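Side-chain contacts in ABC-type transport system, molybdenum-specific extracellular solute-binding protein (Clostridium difficile, PDB 4KD5), which probably binds molybdate or tungstate outside the cell and passes the oxyanion to an ABC transporter for uptake: residues K22-Y27 with V34-N39; Q49-A54 with D71-L76; I192-S197 with F227-V232. One frame throughout, in Å; residues are numbered along the deposited sequence.

How the interactions relate
The three contacts follow one another along the chain without interleaving, each closing before the next opens. Interaction 1 sets helix 17-28 on strand 34-41, and helix 43-52, which follows that strand directly, enters interaction 2; their centres are about 23 Å apart and their nearest atoms about 7 Å. Interaction 3 returns late in the chain, through strand 193-198 and the tail after helix 218-226, and lies about 17 Å from interaction 1 and about 22 Å from interaction 2, centre to centre. It touches both: K22 packs on F227, and L76 on S197. Interactions 1 and 3 share the mixed sheet, so late segments help complete a lobe begun by the N-terminal ones.

Interaction 1: residues K22-Y27 with V34-N39; sequences KIEEEY and VKLTVN
The beta-alpha-beta unit of strand 6-13, helix 17-28 and strand 34-41 brings E24 and Y27 of the helix against V34, L36 and V38 of the returning strand. Segments 22-27 and 34-39 run almost antiparallel, at 173°. E24 lays its methylene part on the strand, with CG 3.7 Å from L36 CD1 as the two side chains lie alongside each other, pointing opposite ways. Beyond CG the chain stays extended, which carries the carboxylate on to V38, where CD lies 3.9 Å from V38 CG2. Although E24 OE1 comes within 3.3 Å of L36 O, both are acceptors; the link to the strand is made by a water that donates to E24 OE1 at 2.8 Å and accepts from V38 N at 3.2 Å.

That use of V38 N fits the topology of the unit: K35, T37 and N39 give their backbone bonds to strand 6-13, while V34, L36 and V38 turn apolar branches toward the helix. Y27 closes the other end. With CG anti to the backbone N (chi1 -167°), its ring reaches V34 and meets it edge-on, CE2 being 4.0 Å from V34 CB. The same ring packs edge-to-face with F211 and touches F214, and its hydroxyl is hydrogen-bonded to K210 of the second subunit, so tyrosine packs with its ring inside the subunit and bonds with its hydroxyl across the interface.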
ATOM      1  N   LYS A  22       9.016  19.177  11.678  1.00 52.44           N
ATOM      2  CA  LYS A  22       7.635  19.611  11.487  1.00 49.54           C
ATOM      3  C   LYS A  22       6.896  18.604  10.605  1.00 56.19           C
ATOM      4  O   LYS A  22       5.687  18.426  10.739  1.00 57.85           O
ATOM      5  CB  LYS A  22       7.596  21.008  10.865  1.00 48.01           C
ATOM      6  CG  LYS A  22       6.206  21.611  10.716  1.00 61.10           C
ATOM      7  CD  LYS A  22       5.632  22.038  12.059  1.00 73.48           C
ATOM      8  CE  LYS A  22       4.722  23.256  11.922  1.00 81.31           C
ATOM      9  NZ  LYS A  22       3.562  23.034  11.016  1.00 85.09           N
ATOM     10  N   ILE A  23       7.631  17.946   9.712  1.00 51.31           N
ATOM     11  CA  ILE A  23       7.071  16.872   8.890  1.00 56.79           C
ATOM     12  C   ILE A  23       6.608  15.687   9.754  1.00 55.69           C
ATOM     13  O   ILE A  23       5.556  15.090   9.501  1.00 48.78           O
ATOM     14  CB  ILE A  23       8.088  16.384   7.825  1.00 49.43           C
ATOM     15  CG1 ILE A  23       8.296  17.441   6.734  1.00 42.61           C
ATOM     16  CG2 ILE A  23       7.642  15.067   7.211  1.00 43.66           C
ATOM     17  CD1 ILE A  23       7.074  17.697   5.873  1.00 38.19           C
ATOM     18  N   GLU A  24       7.390  15.358  10.779  1.00 58.37           N
ATOM     19  CA  GLU A  24       7.067  14.247  11.672  1.00 57.16           C
ATOM     20  C   GLU A  24       5.801  14.493  12.491  1.00 57.19           C
ATOM     21  O   GLU A  24       4.902  13.656  12.516  1.00 47.37           O
ATOM     22  CB  GLU A  24       8.251  13.942  12.600  1.00 55.21           C
ATOM     23  CG  GLU A  24       9.220  12.899  12.075  1.00 63.92           C
ATOM     24  CD  GLU A  24      10.519  12.849  12.864  1.00 75.28           C
ATOM     25  OE1 GLU A  24      10.796  11.808  13.497  1.00 80.03           O
ATOM     26  OE2 GLU A  24      11.267  13.850  12.842  1.00 72.75           O
ATOM     27  N   GLU A  25       5.736  15.643  13.157  1.00 58.82           N
ATOM     28  CA  GLU A  25       4.583  15.981  13.991  1.00 67.19           C
ATOM     29  C   GLU A  25       3.309  16.161  13.169  1.00 69.50           C
ATOM     30  O   GLU A  25       2.206  15.934  13.663  1.00 77.05           O
ATOM     31  CB  GLU A  25       4.862  17.232  14.840  1.00 69.68           C
ATOM     32  CG  GLU A  25       4.333  18.547  14.257  1.00 78.59           C
ATOM     33  CD  GLU A  25       3.175  19.115  15.061  1.00 90.05           C
ATOM     34  OE1 GLU A  25       2.875  20.320  14.916  1.00 92.25           O
ATOM     35  OE2 GLU A  25       2.559  18.352  15.834  1.00 96.36           O
ATOM     36  N   GLU A  26       3.466  16.551  11.908  1.00 58.28           N
ATOM     37  CA  GLU A  26       2.321  16.815  11.046  1.00 56.96           C
ATOM     38  C   GLU A  26       1.802  15.548  10.378  1.00 49.39           C
ATOM     39  O   GLU A  26       0.608  15.427  10.113  1.00 57.49           O
ATOM     40  CB  GLU A  26       2.689  17.861   9.991  1.00 61.59           C
ATOM     41  CG  GLU A  26       1.555  18.783   9.580  1.00 78.62           C
ATOM     42  CD  GLU A  26       1.283  19.873  10.600  1.00 88.29           C
ATOM     43  OE1 GLU A  26       0.430  20.743  10.326  1.00 95.61           O
ATOM     44  OE2 GLU A  26       1.919  19.864  11.675  1.00 90.10           O
ATOM     45  N   TYR A  27       2.699  14.606  10.103  1.00 43.05           N
ATOM     46  CA  TYR A  27       2.297  13.333   9.516  1.00 46.69           C
ATOM     47  C   TYR A  27       1.628  12.470  10.568  1.00 49.87           C
ATOM     48  O   TYR A  27       0.744  11.671  10.263  1.00 46.87           O
ATOM     49  CB  TYR A  27       3.493  12.591   8.922  1.00 45.85           C
ATOM     50  CG  TYR A  27       3.087  11.440   8.036  1.00 44.08           C
ATOM     51  CD1 TYR A  27       2.431  11.673   6.839  1.00 36.60           C
ATOM     52  CD2 TYR A  27       3.359  10.127   8.390  1.00 43.16           C
ATOM     53  CE1 TYR A  27       2.053  10.638   6.020  1.00 40.47           C
ATOM     54  CE2 TYR A  27       2.984   9.077   7.572  1.00 37.27           C
ATOM     55  CZ  TYR A  27       2.332   9.346   6.387  1.00 43.42           C
ATOM     56  OH  TYR A  27       1.952   8.327   5.554  1.00 42.20           O
ATOM     57  N   VAL A  34       2.136   5.251  11.760  1.00 62.39           N
ATOM     58  CA  VAL A  34       3.520   5.285  11.297  1.00 55.66           C
ATOM     59  C   VAL A  34       4.438   5.979  12.295  1.00 56.12           C
ATOM     60  O   VAL A  34       4.154   7.094  12.740  1.00 51.68           O
ATOM     61  CB  VAL A  34       3.641   5.961   9.918  1.00 51.19           C
ATOM     62  CG1 VAL A  34       5.095   6.008   9.469  1.00 43.20           C
ATOM     63  CG2 VAL A  34       2.811   5.213   8.900  1.00 50.18           C
ATOM     64  N   LYS A  35       5.526   5.301  12.652  1.00 61.17           N
ATOM     65  CA  LYS A  35       6.587   5.900  13.451  1.00 60.92           C
ATOM     66  C   LYS A  35       7.763   6.168  12.526  1.00 50.38           C
ATOM     67  O   LYS A  35       8.244   5.257  11.849  1.00 49.30           O
ATOM     68  CB  LYS A  35       7.024   4.946  14.560  1.00 66.95           C
ATOM     69  CG  LYS A  35       5.887   4.396  15.408  1.00 83.46           C
ATOM     70  CD  LYS A  35       6.301   3.096  16.084  1.00 91.50           C
ATOM     71  CE  LYS A  35       5.284   2.638  17.121  1.00 98.85           C
ATOM     72  NZ  LYS A  35       5.704   1.359  17.769  1.00103.64           N
ATOM     73  N   LEU A  36       8.234   7.410  12.495  1.00 50.36           N
ATOM     74  CA  LEU A  36       9.344   7.777  11.619  1.00 49.12           C
ATOM     75  C   LEU A  36      10.659   7.860  12.394  1.00 51.48           C
ATOM     76  O   LEU A  36      10.721   8.477  13.461  1.00 51.66           O
ATOM     77  CB  LEU A  36       9.060   9.112  10.924  1.00 45.27           C
ATOM     78  CG  LEU A  36       7.826   9.215  10.027  1.00 46.58           C
ATOM     79  CD1 LEU A  36       7.625  10.642   9.544  1.00 48.47           C
ATOM     80  CD2 LEU A  36       7.945   8.283   8.838  1.00 41.55           C
ATOM     81  N   THR A  37      11.706   7.237  11.861  1.00 55.41           N
ATOM     82  CA  THR A  37      13.043   7.370  12.433  1.00 58.99           C
ATOM     83  C   THR A  37      13.957   8.028  11.400  1.00 63.66           C
ATOM     84  O   THR A  37      14.323   7.409  10.396  1.00 67.23           O
ATOM     85  CB  THR A  37      13.618   6.010  12.869  1.00 55.29           C
ATOM     86  OG1 THR A  37      12.871   5.513  13.986  1.00 67.94           O
ATOM     87  CG2 THR A  37      15.074   6.148  13.278  1.00 52.87           C
ATOM     88  N   VAL A  38      14.320   9.285  11.641  1.00 59.89           N
ATOM     89  CA  VAL A  38      15.083  10.050  10.658  1.00 59.95           C
ATOM     90  C   VAL A  38      16.573  10.119  10.991  1.00 60.30           C
ATOM     91  O   VAL A  38      16.968  10.656  12.029  1.00 67.38           O
ATOM     92  CB  VAL A  38      14.529  11.478  10.485  1.00 61.35           C
ATOM     93  CG1 VAL A  38      15.217  12.161   9.328  1.00 65.52           C
ATOM     94  CG2 VAL A  38      13.040  11.440  10.224  1.00 56.12           C
ATOM     95  N   ASN A  39      17.390   9.576  10.096  1.00 57.86           N
ATOM     96  CA  ASN A  39      18.838   9.633  10.231  1.00 57.83           C
ATOM     97  C   ASN A  39      19.418  10.677   9.278  1.00 59.63           C
ATOM     98  O   ASN A  39      19.042  10.731   8.105  1.00 58.70           O
ATOM     99  CB  ASN A  39      19.443   8.257   9.952  1.00 65.49           C
ATOM    100  CG  ASN A  39      20.954   8.246  10.062  1.00 81.68           C
ATOM    101  OD1 ASN A  39      21.512   8.260  11.161  1.00 87.54           O
ATOM    102  ND2 ASN A  39      21.627   8.194   8.917  1.00 83.96           N
TER
HETATM  103  O   HOH W   1      13.369  10.933  14.200  1.00 56.59           O

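Interaction 2: residues Q49-A54 with D71-L76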
ATOM      1  N   GLN A  49      25.788   3.484   2.469  1.00 70.44           N
ATOM      2  CA  GLN A  49      25.060   2.616   3.394  1.00 68.20           C
ATOM      3  C   GLN A  49      23.949   1.842   2.691  1.00 60.24           C
ATOM      4  O   GLN A  49      23.783   0.642   2.911  1.00 60.31           O
ATOM      5  CB  GLN A  49      24.486   3.426   4.560  1.00 66.09           C
ATOM      6  CG  GLN A  49      25.527   3.909   5.550  1.00 73.07           C
ATOM      7  CD  GLN A  49      26.335   2.775   6.149  1.00 84.59           C
ATOM      8  OE1 GLN A  49      25.789   1.888   6.807  1.00 84.15           O
ATOM      9  NE2 GLN A  49      27.644   2.791   5.915  1.00 89.15           N
ATOM     10  N   ILE A  50      23.188   2.538   1.854  1.00 52.61           N
ATOM     11  CA  ILE A  50      22.147   1.909   1.051  1.00 48.28           C
ATOM     12  C   ILE A  50      22.769   0.862   0.122  1.00 50.86           C
ATOM     13  O   ILE A  50      22.179  -0.189  -0.130  1.00 58.30           O
ATOM     14  CB  ILE A  50      21.362   2.966   0.242  1.00 49.72           C
ATOM     15  CG1 ILE A  50      20.667   3.942   1.189  1.00 41.06           C
ATOM     16  CG2 ILE A  50      20.344   2.317  -0.677  1.00 44.85           C
ATOM     17  CD1 ILE A  50      19.928   5.059   0.488  1.00 42.91           C
ATOM     18  N   GLU A  51      23.974   1.148  -0.368  1.00 53.55           N
ATOM     19  CA  GLU A  51      24.701   0.216  -1.224  1.00 56.09           C
ATOM     20  C   GLU A  51      25.205  -0.997  -0.445  1.00 60.68           C
ATOM     21  O   GLU A  51      25.393  -2.065  -1.020  1.00 59.90           O
ATOM     22  CB  GLU A  51      25.867   0.922  -1.933  1.00 59.19           C
ATOM     23  CG  GLU A  51      25.458   1.891  -3.037  1.00 60.00           C
ATOM     24  CD  GLU A  51      26.609   2.768  -3.516  1.00 68.08           C
ATOM     25  OE1 GLU A  51      27.417   3.208  -2.673  1.00 70.33           O
ATOM     26  OE2 GLU A  51      26.704   3.023  -4.736  1.00 70.56           O
ATOM     27  N   GLN A  52      25.431  -0.825   0.855  1.00 65.62           N
ATOM     28  CA  GLN A  52      25.874  -1.919   1.718  1.00 70.96           C
ATOM     29  C   GLN A  52      24.692  -2.786   2.144  1.00 69.86           C
ATOM     30  O   GLN A  52      24.870  -3.927   2.570  1.00 75.09           O
ATOM     31  CB  GLN A  52      26.610  -1.382   2.955  1.00 71.04           C
ATOM     32  CG  GLN A  52      27.940  -0.700   2.649  1.00 82.12           C
ATOM     33  CD  GLN A  52      28.519   0.052   3.837  1.00 87.86           C
ATOM     34  OE1 GLN A  52      28.129  -0.174   4.982  1.00 90.89           O
ATOM     35  NE2 GLN A  52      29.454   0.956   3.563  1.00 88.65           N
ATOM     36  N   GLY A  53      23.487  -2.236   2.034  1.00 64.14           N
ATOM     37  CA  GLY A  53      22.284  -2.964   2.395  1.00 61.34           C
ATOM     38  C   GLY A  53      21.688  -2.549   3.728  1.00 66.15           C
ATOM     39  O   GLY A  53      20.962  -3.319   4.357  1.00 70.37           O
ATOM     40  N   ALA A  54      22.000  -1.330   4.158  1.00 60.67           N
ATOM     41  CA  ALA A  54      21.428  -0.779   5.381  1.00 56.44           C
ATOM     42  C   ALA A  54      19.933  -0.575   5.195  1.00 63.99           C
ATOM     43  O   ALA A  54      19.498  -0.005   4.191  1.00 65.26           O
ATOM     44  CB  ALA A  54      22.095   0.531   5.737  1.00 54.14           C
ATOM     45  N   ASP A  71      20.224   4.263  -8.717  1.00 56.04           N
ATOM     46  CA  ASP A  71      19.278   3.748  -9.705  1.00 56.92           C
ATOM     47  C   ASP A  71      19.993   2.861 -10.725  1.00 61.06           C
ATOM     48  O   ASP A  71      19.430   1.882 -11.213  1.00 68.06           O
ATOM     49  CB  ASP A  71      18.544   4.897 -10.400  1.00 56.95           C
ATOM     50  CG  ASP A  71      17.284   4.440 -11.109  1.00 60.77           C
ATOM     51  OD1 ASP A  71      16.680   3.437 -10.666  1.00 58.23           O
ATOM     52  OD2 ASP A  71      16.895   5.087 -12.105  1.00 59.67           O
ATOM     53  N   GLU A  72      21.243   3.203 -11.030  1.00 61.85           N
ATOM     54  CA  GLU A  72      22.082   2.388 -11.909  1.00 69.36           C
ATOM     55  C   GLU A  72      22.323   1.009 -11.299  1.00 71.16           C
ATOM     56  O   GLU A  72      22.382   0.004 -12.010  1.00 73.95           O
ATOM     57  CB  GLU A  72      23.422   3.091 -12.170  1.00 80.65           C
ATOM     58  CG  GLU A  72      24.540   2.170 -12.657  1.00 90.26           C
ATOM     59  CD  GLU A  72      25.811   2.924 -13.015  1.00 98.17           C
ATOM     60  OE1 GLU A  72      26.236   3.789 -12.220  1.00102.32           O
ATOM     61  OE2 GLU A  72      26.385   2.652 -14.092  1.00 99.26           O
ATOM     62  N   GLU A  73      22.455   0.970  -9.977  1.00 72.02           N
ATOM     63  CA  GLU A  73      22.682  -0.278  -9.259  1.00 71.11           C
ATOM     64  C   GLU A  73      21.353  -0.901  -8.823  1.00 70.96           C
ATOM     65  O   GLU A  73      21.333  -1.891  -8.090  1.00 72.20           O
ATOM     66  CB  GLU A  73      23.593  -0.035  -8.049  1.00 71.83           C
ATOM     67  CG  GLU A  73      24.944   0.595  -8.396  1.00 79.37           C
ATOM     68  CD  GLU A  73      25.611   1.254  -7.196  1.00 82.05           C
ATOM     69  OE1 GLU A  73      24.902   1.555  -6.214  1.00 77.55           O
ATOM     70  OE2 GLU A  73      26.840   1.472  -7.237  1.00 87.35           O
ATOM     71  N   LYS A  74      20.252  -0.302  -9.276  1.00 68.73           N
ATOM     72  CA  LYS A  74      18.901  -0.820  -9.034  1.00 67.78           C
ATOM     73  C   LYS A  74      18.530  -0.970  -7.553  1.00 64.33           C
ATOM     74  O   LYS A  74      17.854  -1.922  -7.163  1.00 72.62           O
ATOM     75  CB  LYS A  74      18.684  -2.133  -9.801  1.00 71.94           C
ATOM     76  CG  LYS A  74      18.627  -1.957 -11.318  1.00 73.08           C
ATOM     77  CD  LYS A  74      18.128  -3.222 -12.005  1.00 73.86           C
ATOM     78  CE  LYS A  74      17.526  -2.911 -13.366  1.00 78.94           C
ATOM     79  NZ  LYS A  74      16.447  -1.888 -13.257  1.00 75.84           N
ATOM     80  N   LEU A  75      18.957  -0.008  -6.743  1.00 49.94           N
ATOM     81  CA  LEU A  75      18.673  -0.021  -5.315  1.00 44.82           C
ATOM     82  C   LEU A  75      17.479   0.873  -4.986  1.00 51.85           C
ATOM     83  O   LEU A  75      17.143   1.070  -3.815  1.00 55.29           O
ATOM     84  CB  LEU A  75      19.907   0.417  -4.522  1.00 46.55           C
ATOM     85  CG  LEU A  75      21.139  -0.481  -4.644  1.00 49.13           C
ATOM     86  CD1 LEU A  75      22.336   0.128  -3.939  1.00 47.52           C
ATOM     87  CD2 LEU A  75      20.858  -1.856  -4.078  1.00 49.05           C
ATOM     88  N   LEU A  76      16.829   1.396  -6.024  1.00 48.66           N
ATOM     89  CA  LEU A  76      15.685   2.287  -5.847  1.00 41.58           C
ATOM     90  C   LEU A  76      14.427   1.718  -6.488  1.00 46.74           C
ATOM     91  O   LEU A  76      14.504   0.954  -7.455  1.00 48.53           O
ATOM     92  CB  LEU A  76      15.971   3.663  -6.455  1.00 40.15           C
ATOM     93  CG  LEU A  76      17.123   4.489  -5.889  1.00 40.63           C
ATOM     94  CD1 LEU A  76      17.181   5.862  -6.538  1.00 47.28           C
ATOM     95  CD2 LEU A  76      16.984   4.636  -4.393  1.00 38.39           C
TER
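I50, on the last turn of helix 43-52, points toward L75 in the loop that follows helix 65-72. The two branched aliphatic residues meet loosely through I50 CG2 and L75 CB, 4.3 Å apart, and L75 CD1 also lies 3.8 Å from I50 O, so the leucine packs on helix backbone as well as on a side chain. I199 lies against I50 too and extends this apolar patch.

E51 comes next and plays two roles. Its CA and methylenes form a seat for L75: CD1 of L75 is 3.6 Å from E51 CA, and the leucine side chain runs roughly perpendicular to that of the glutamate. Farther out, the extended chain takes the carboxylate to E73, and here OE2 of E51 sits 2.8 Å from E73 OE1 and 2.9 Å from E73 OE2, the two planes being turned 39° apart. E51 OE2 is also hydrogen-bonded to Q47, one turn back on the same helix, which helps to fix it. The acids are this close, with E51 buried, so one of the two is probably protonated.

Beyond E51, Q52 offers its carbonyl O to N39 of the third subunit, a copy of the protein packed against this helix end. G53 then leaves the helix with a positive phi of 104°, a conformation in which a side chain would press on the preceding carbonyl, so glycine suits the place. A54 N bonds to Q49 O at 2.9 Å, and G53 N more weakly to I50 O. K74, with positive phi, ends helix 65-72 in the same way, L75 N returning to L70 O. The contact thus joins two helix C-termini, each finished by a Schellman motif.

Interaction 3: residues I192-S197 with F227-V232; sequences ITYPVS and FGYKKV
Y194 OH is hydrogen-bonded to N87 ND2 on the neighbouring strand 82-94, and this bond helps to fix the ring against which Y229 packs. Both phenols are buried, and both have their CG anti to their own carbonyl carbon (chi1 -58° in Y194 and -63° in Y229), which aims one ring from strand 193-198 and the other from the chain after helix 218-226 into the same space. They form a T-shaped pair: the edge of Y229 is directed toward the face of Y194, with centroids 5.4 Å apart and planes at 88°. The touch is displaced to the phenol end of Y194, since Y229 CE1 stands 3.8 Å from both Y194 CZ and Y194 CE1. Y194 OH lies in the plane of the Y229 ring, at its edge and 3.8 Å from Y229 CE1.

G228, with a positive phi, turns the chain just before Y229, whose side chain also rests on L16 and F224. The Y229 hydroxyl makes a weak hydrogen bond to the backbone O of S15, a predicted molybdate ligand, and Y194 lies about 4 Å, side chain to side chain, from Y168, another predicted one. The pair thus lies close to the probable oxyanion site.

Tyrosine suits both positions because Y194 offers a face and Y229 an edge, and each hydroxyl is bonded beyond the pair. Aromatic packing between the rings and polar bonds at their ends are consistent with a second-shell role, in which the weak bond to S15 O may help to position that residue.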
ATOM      1  N   ILE A 192      19.086  23.712  -7.963  1.00 49.94           N
ATOM      2  CA  ILE A 192      19.464  23.310  -6.613  1.00 50.79           C
ATOM      3  C   ILE A 192      18.322  22.485  -6.019  1.00 57.34           C
ATOM      4  O   ILE A 192      17.489  23.008  -5.282  1.00 59.54           O
ATOM      5  CB  ILE A 192      19.736  24.539  -5.723  1.00 46.98           C
ATOM      6  CG1 ILE A 192      20.606  25.560  -6.465  1.00 53.86           C
ATOM      7  CG2 ILE A 192      20.399  24.128  -4.415  1.00 44.79           C
ATOM      8  CD1 ILE A 192      20.913  26.823  -5.672  1.00 53.84           C
ATOM      9  N   THR A 193      18.289  21.191  -6.336  1.00 58.77           N
ATOM     10  CA  THR A 193      17.140  20.353  -5.999  1.00 58.35           C
ATOM     11  C   THR A 193      17.442  19.255  -4.986  1.00 55.59           C
ATOM     12  O   THR A 193      18.576  18.796  -4.867  1.00 55.80           O
ATOM     13  CB  THR A 193      16.522  19.712  -7.252  1.00 61.50           C
ATOM     14  OG1 THR A 193      17.433  18.757  -7.801  1.00 73.46           O
ATOM     15  CG2 THR A 193      16.211  20.765  -8.290  1.00 64.63           C
ATOM     16  N   TYR A 194      16.403  18.828  -4.276  1.00 53.80           N
ATOM     17  CA  TYR A 194      16.514  17.727  -3.333  1.00 46.49           C
ATOM     18  C   TYR A 194      15.608  16.588  -3.791  1.00 49.06           C
ATOM     19  O   TYR A 194      14.387  16.659  -3.637  1.00 53.64           O
ATOM     20  CB  TYR A 194      16.143  18.191  -1.916  1.00 43.21           C
ATOM     21  CG  TYR A 194      16.990  19.338  -1.391  1.00 48.27           C
ATOM     22  CD1 TYR A 194      16.749  20.644  -1.791  1.00 47.47           C
ATOM     23  CD2 TYR A 194      18.024  19.112  -0.493  1.00 51.98           C
ATOM     24  CE1 TYR A 194      17.520  21.694  -1.320  1.00 62.38           C
ATOM     25  CE2 TYR A 194      18.801  20.158  -0.012  1.00 59.26           C
ATOM     26  CZ  TYR A 194      18.541  21.447  -0.431  1.00 65.39           C
ATOM     27  OH  TYR A 194      19.303  22.493   0.038  1.00 64.18           O
ATOM     28  N   PRO A 195      16.203  15.540  -4.382  1.00 54.38           N
ATOM     29  CA  PRO A 195      15.399  14.409  -4.862  1.00 51.62           C
ATOM     30  C   PRO A 195      15.030  13.443  -3.741  1.00 49.47           C
ATOM     31  O   PRO A 195      15.797  13.293  -2.780  1.00 47.05           O
ATOM     32  CB  PRO A 195      16.330  13.716  -5.860  1.00 49.24           C
ATOM     33  CG  PRO A 195      17.705  14.031  -5.366  1.00 57.15           C
ATOM     34  CD  PRO A 195      17.633  15.394  -4.713  1.00 54.88           C
ATOM     35  N   VAL A 196      13.864  12.810  -3.862  1.00 38.59           N
ATOM     36  CA  VAL A 196      13.430  11.800  -2.906  1.00 33.62           C
ATOM     37  C   VAL A 196      13.195  10.491  -3.659  1.00 40.20           C
ATOM     38  O   VAL A 196      12.853  10.507  -4.841  1.00 41.22           O
ATOM     39  CB  VAL A 196      12.139  12.248  -2.162  1.00 43.30           C
ATOM     40  CG1 VAL A 196      10.975  12.390  -3.128  1.00 42.57           C
ATOM     41  CG2 VAL A 196      11.773  11.276  -1.045  1.00 33.36           C
ATOM     42  N   SER A 197      13.401   9.360  -2.993  1.00 40.35           N
ATOM     43  CA  SER A 197      13.079   8.065  -3.591  1.00 45.86           C
ATOM     44  C   SER A 197      12.802   7.005  -2.532  1.00 48.23           C
ATOM     45  O   SER A 197      13.396   7.033  -1.454  1.00 51.62           O
ATOM     46  CB  SER A 197      14.214   7.597  -4.505  1.00 47.37           C
ATOM     47  OG  SER A 197      13.876   6.372  -5.128  1.00 61.00           O
ATOM     48  N   PHE A 227      10.446  26.673   5.979  1.00 47.95           N
ATOM     49  CA  PHE A 227      11.857  26.562   6.314  1.00 54.53           C
ATOM     50  C   PHE A 227      12.761  27.072   5.194  1.00 52.52           C
ATOM     51  O   PHE A 227      13.962  26.791   5.174  1.00 46.50           O
ATOM     52  CB  PHE A 227      12.193  25.118   6.716  1.00 58.08           C
ATOM     53  CG  PHE A 227      11.533  24.680   8.000  1.00 62.95           C
ATOM     54  CD1 PHE A 227      12.187  24.831   9.212  1.00 61.56           C
ATOM     55  CD2 PHE A 227      10.254  24.142   7.997  1.00 62.42           C
ATOM     56  CE1 PHE A 227      11.583  24.442  10.399  1.00 63.08           C
ATOM     57  CE2 PHE A 227       9.643  23.751   9.181  1.00 58.16           C
ATOM     58  CZ  PHE A 227      10.309  23.901  10.382  1.00 57.95           C
ATOM     59  N   GLY A 228      12.177  27.834   4.273  1.00 50.78           N
ATOM     60  CA  GLY A 228      12.945  28.515   3.244  1.00 54.50           C
ATOM     61  C   GLY A 228      13.104  27.740   1.951  1.00 49.35           C
ATOM     62  O   GLY A 228      13.688  28.239   0.986  1.00 57.56           O
ATOM     63  N   TYR A 229      12.590  26.518   1.924  1.00 45.25           N
ATOM     64  CA  TYR A 229      12.638  25.727   0.704  1.00 43.63           C
ATOM     65  C   TYR A 229      11.533  26.147  -0.251  1.00 49.05           C
ATOM     66  O   TYR A 229      10.657  26.939   0.109  1.00 46.24           O
ATOM     67  CB  TYR A 229      12.579  24.236   1.032  1.00 39.80           C
ATOM     68  CG  TYR A 229      13.768  23.798   1.840  1.00 40.07           C
ATOM     69  CD1 TYR A 229      14.963  23.472   1.221  1.00 42.13           C
ATOM     70  CD2 TYR A 229      13.706  23.739   3.221  1.00 39.38           C
ATOM     71  CE1 TYR A 229      16.061  23.084   1.954  1.00 44.96           C
ATOM     72  CE2 TYR A 229      14.801  23.350   3.964  1.00 47.14           C
ATOM     73  CZ  TYR A 229      15.972  23.026   3.323  1.00 49.02           C
ATOM     74  OH  TYR A 229      17.060  22.639   4.059  1.00 53.68           O
ATOM     75  N   LYS A 230      11.580  25.625  -1.471  1.00 51.01           N
ATOM     76  CA  LYS A 230      10.667  26.077  -2.510  1.00 56.16           C
ATOM     77  C   LYS A 230      10.114  24.906  -3.311  1.00 54.79           C
ATOM     78  O   LYS A 230      10.781  23.879  -3.465  1.00 45.41           O
ATOM     79  CB  LYS A 230      11.382  27.072  -3.431  1.00 67.47           C
ATOM     80  CG  LYS A 230      10.471  28.096  -4.072  1.00 79.89           C
ATOM     81  CD  LYS A 230      10.168  27.718  -5.507  1.00 92.94           C
ATOM     82  CE  LYS A 230       8.965  28.478  -6.041  1.00102.10           C
ATOM     83  NZ  LYS A 230       8.674  28.117  -7.460  1.00104.14           N
ATOM     84  N   LYS A 231       8.889  25.075  -3.803  1.00 62.22           N
ATOM     85  CA  LYS A 231       8.188  24.069  -4.599  1.00 68.38           C
ATOM     86  C   LYS A 231       8.882  23.831  -5.943  1.00 72.21           C
ATOM     87  O   LYS A 231       9.454  24.755  -6.524  1.00 62.24           O
ATOM     88  CB  LYS A 231       6.746  24.534  -4.822  1.00 77.69           C
ATOM     89  CG  LYS A 231       5.963  23.738  -5.847  1.00 89.40           C
ATOM     90  CD  LYS A 231       4.854  22.929  -5.193  1.00 92.71           C
ATOM     91  CE  LYS A 231       4.858  21.500  -5.709  1.00 89.17           C
ATOM     92  NZ  LYS A 231       3.527  21.089  -6.230  1.00 89.66           N
ATOM     93  N   VAL A 232       8.837  22.595  -6.434  1.00 81.13           N
ATOM     94  CA  VAL A 232       9.483  22.252  -7.702  1.00 81.45           C
ATOM     95  C   VAL A 232       8.580  22.495  -8.913  1.00 83.38           C
ATOM     96  O   VAL A 232       7.561  21.823  -9.076  1.00 89.39           O
ATOM     97  CB  VAL A 232       9.955  20.786  -7.718  1.00 78.83           C
ATOM     98  CG1 VAL A 232      10.520  20.422  -9.084  1.00 81.27           C
ATOM     99  CG2 VAL A 232      10.994  20.558  -6.639  1.00 73.52           C
TER